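Local coordinates for protein pngf-ii (Elizabethkingia meningoseptica, PDB 4R4X) that probably removes N-linked glycans from glycoproteins and glycopeptides, hydrolysing the bond between the sugar chain and its asparagine as a peptide:N-glycosidase, at residues N442-D447 with I511-P516. Sequence-based numbering, arbitrary orientation.
Sequences NSIYLD and IQVKIP
Y445 and K514 meet on the face bearing S443, Y445, Q512 and K514 of an antiparallel strand pair, 442-446 with 507-514, the two inner strands of a four-stranded sheet in the C-terminal part of the PNGase F-like region. The N-to-C directions of 442-446 and 511-514 differ by 162°. Register is fixed by two hydrogen-bonded pairs, S443 with K514 and Y445 with Q512, each closed by two backbone bonds; in the second, Y445 N reaches Q512 O at 2.8 Å with 173° at the hydrogen. Between them, the non-hydrogen-bonded pair I444 and V513 brings V513 CA within 3.4 Å of S443 O, a CA-H...O contact.

K514 can be followed from CB to NZ across the Y445 ring. Its CG lies anti to the carbonyl carbon (chi1 -63°) and the rest of the chain is extended, which carries it across the ring at about a right angle. CB and CG approach Y445 CE1; K514 CD is 3.7 Å from Y445 CE1 and also nears Y445 OH. K514 CE touches Y445 CE1 and CZ, and makes an off-centre CH-pi contact, 4.3 Å from the centroid of the Y445 ring. NZ passes beside Y445 OH and ends in a salt bridge with D403 OD2. Q512 O lies in plane at the edge of the same ring.

The other face, bearing I444 and V513, packs on strand 416-428, where both side chains touch Y423, joining this sheet to the neighbouring nine-stranded one. Where 442-446 begins, N442 lies side by side with I515: N442 OD1 sits 3.6 Å from I515 CD1 while accepting hydrogen bonds from Y423 OH and T425 OG1.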
loop_
_atom_site.group_PDB
_atom_site.type_symbol
_atom_site.label_atom_id
_atom_site.label_comp_id
_atom_site.label_asym_id
_atom_site.label_seq_id
_atom_site.Cartn_x
_atom_site.Cartn_y
_atom_site.Cartn_z
ATOM N N ASN A 442 21.903 1.329 20.328
ATOM C CA ASN A 442 22.500 1.615 19.019
ATOM C C ASN A 442 22.909 3.090 19.026
ATOM O O ASN A 442 22.071 3.965 19.294
ATOM C CB ASN A 442 21.500 1.425 17.842
ATOM C CG ASN A 442 21.157 -0.035 17.531
ATOM O OD1 ASN A 442 20.902 -0.387 16.368
ATOM N ND2 ASN A 442 21.104 -0.873 18.547
ATOM N N SER A 443 24.159 3.374 18.687
ATOM C CA SER A 443 24.683 4.743 18.641
ATOM C C SER A 443 25.082 5.105 17.206
ATOM O O SER A 443 25.828 4.395 16.567
ATOM C CB SER A 443 25.892 4.870 19.557
ATOM O OG SER A 443 25.513 4.699 20.917
ATOM N N ILE A 444 24.564 6.221 16.715
ATOM C CA ILE A 444 24.835 6.700 15.363
ATOM C C ILE A 444 25.686 7.984 15.448
ATOM O O ILE A 444 25.319 8.948 16.133
ATOM C CB ILE A 444 23.526 6.985 14.603
ATOM C CG1 ILE A 444 22.743 5.686 14.306
ATOM C CG2 ILE A 444 23.805 7.667 13.268
ATOM C CD1 ILE A 444 22.147 5.040 15.525
ATOM N N TYR A 445 26.808 7.981 14.738
ATOM C CA TYR A 445 27.717 9.115 14.681
ATOM C C TYR A 445 27.724 9.735 13.281
ATOM O O TYR A 445 27.633 9.019 12.266
ATOM C CB TYR A 445 29.127 8.638 15.020
ATOM C CG TYR A 445 29.298 8.081 16.410
ATOM C CD1 TYR A 445 28.802 6.832 16.748
ATOM C CD2 TYR A 445 29.998 8.792 17.385
ATOM C CE1 TYR A 445 28.972 6.321 18.019
ATOM C CE2 TYR A 445 30.191 8.269 18.650
ATOM C CZ TYR A 445 29.658 7.035 18.956
ATOM O OH TYR A 445 29.817 6.517 20.219
ATOM N N LEU A 446 27.824 11.059 13.228
ATOM C CA LEU A 446 27.974 11.812 11.986
ATOM C C LEU A 446 29.290 12.606 12.106
ATOM O O LEU A 446 29.449 13.374 13.031
ATOM C CB LEU A 446 26.816 12.794 11.817
ATOM C CG LEU A 446 26.940 13.788 10.660
ATOM C CD1 LEU A 446 26.919 13.068 9.330
ATOM C CD2 LEU A 446 25.859 14.851 10.753
ATOM N N ASP A 447 30.221 12.358 11.193
ATOM C CA ASP A 447 31.504 13.043 11.179
ATOM C C ASP A 447 32.189 12.959 12.518
ATOM O O ASP A 447 32.703 13.959 13.018
ATOM C CB ASP A 447 31.317 14.484 10.725
ATOM C CG ASP A 447 30.811 14.563 9.305
ATOM O OD1 ASP A 447 31.291 13.742 8.508
ATOM O OD2 ASP A 447 29.950 15.413 8.975
ATOM N N ILE A 511 29.501 8.379 8.331
ATOM C CA ILE A 511 28.485 7.975 9.284
ATOM C C ILE A 511 29.008 6.699 9.912
ATOM O O ILE A 511 29.651 5.887 9.238
ATOM C CB ILE A 511 27.110 7.796 8.640
ATOM C CG1 ILE A 511 26.499 9.158 8.323
ATOM C CG2 ILE A 511 26.171 7.046 9.589
ATOM C CD1 ILE A 511 25.262 9.125 7.420
ATOM N N GLN A 512 28.759 6.537 11.204
ATOM C CA GLN A 512 29.205 5.357 11.920
ATOM C C GLN A 512 28.129 4.818 12.862
ATOM O O GLN A 512 27.417 5.590 13.484
ATOM C CB GLN A 512 30.463 5.672 12.700
ATOM C CG GLN A 512 31.008 4.465 13.452
ATOM C CD GLN A 512 32.307 4.769 14.152
ATOM O OE1 GLN A 512 33.216 3.930 14.207
ATOM N NE2 GLN A 512 32.404 5.961 14.683
ATOM N N VAL A 513 28.007 3.493 12.920
ATOM C CA VAL A 513 27.105 2.827 13.871
ATOM C C VAL A 513 27.903 1.948 14.796
ATOM O O VAL A 513 28.706 1.145 14.335
ATOM C CB VAL A 513 26.062 1.942 13.169
ATOM C CG1 VAL A 513 25.104 1.305 14.180
ATOM C CG2 VAL A 513 25.304 2.780 12.160
ATOM N N LYS A 514 27.656 2.098 16.096
ATOM C CA LYS A 514 28.279 1.283 17.124
ATOM C C LYS A 514 27.153 0.652 17.949
ATOM O O LYS A 514 26.176 1.329 18.268
ATOM C CB LYS A 514 29.131 2.137 18.066
ATOM C CG LYS A 514 30.321 2.835 17.420
ATOM C CD LYS A 514 31.221 3.463 18.478
ATOM C CE LYS A 514 32.292 4.339 17.858
ATOM N NZ LYS A 514 33.108 4.960 18.927
ATOM N N ILE A 515 27.300 -0.635 18.274
ATOM C CA ILE A 515 26.346 -1.400 19.097
ATOM C C ILE A 515 27.171 -2.350 19.973
ATOM O O ILE A 515 28.063 -3.023 19.439
ATOM C CB ILE A 515 25.416 -2.253 18.188
ATOM C CG1 ILE A 515 24.707 -1.366 17.163
ATOM C CG2 ILE A 515 24.385 -3.021 18.987
ATOM C CD1 ILE A 515 23.971 -2.155 16.089
ATOM N N PRO A 516 26.907 -2.419 21.300
ATOM C CA PRO A 516 27.663 -3.315 22.188
ATOM C C PRO A 516 27.165 -4.757 22.055
ATOM O O PRO A 516 26.421 -5.264 22.905
ATOM C CB PRO A 516 27.418 -2.741 23.589
ATOM C CG PRO A 516 26.116 -2.050 23.476
ATOM C CD PRO A 516 25.945 -1.606 22.054
HETATM O O HOH W 1 25.993 2.113 21.515
#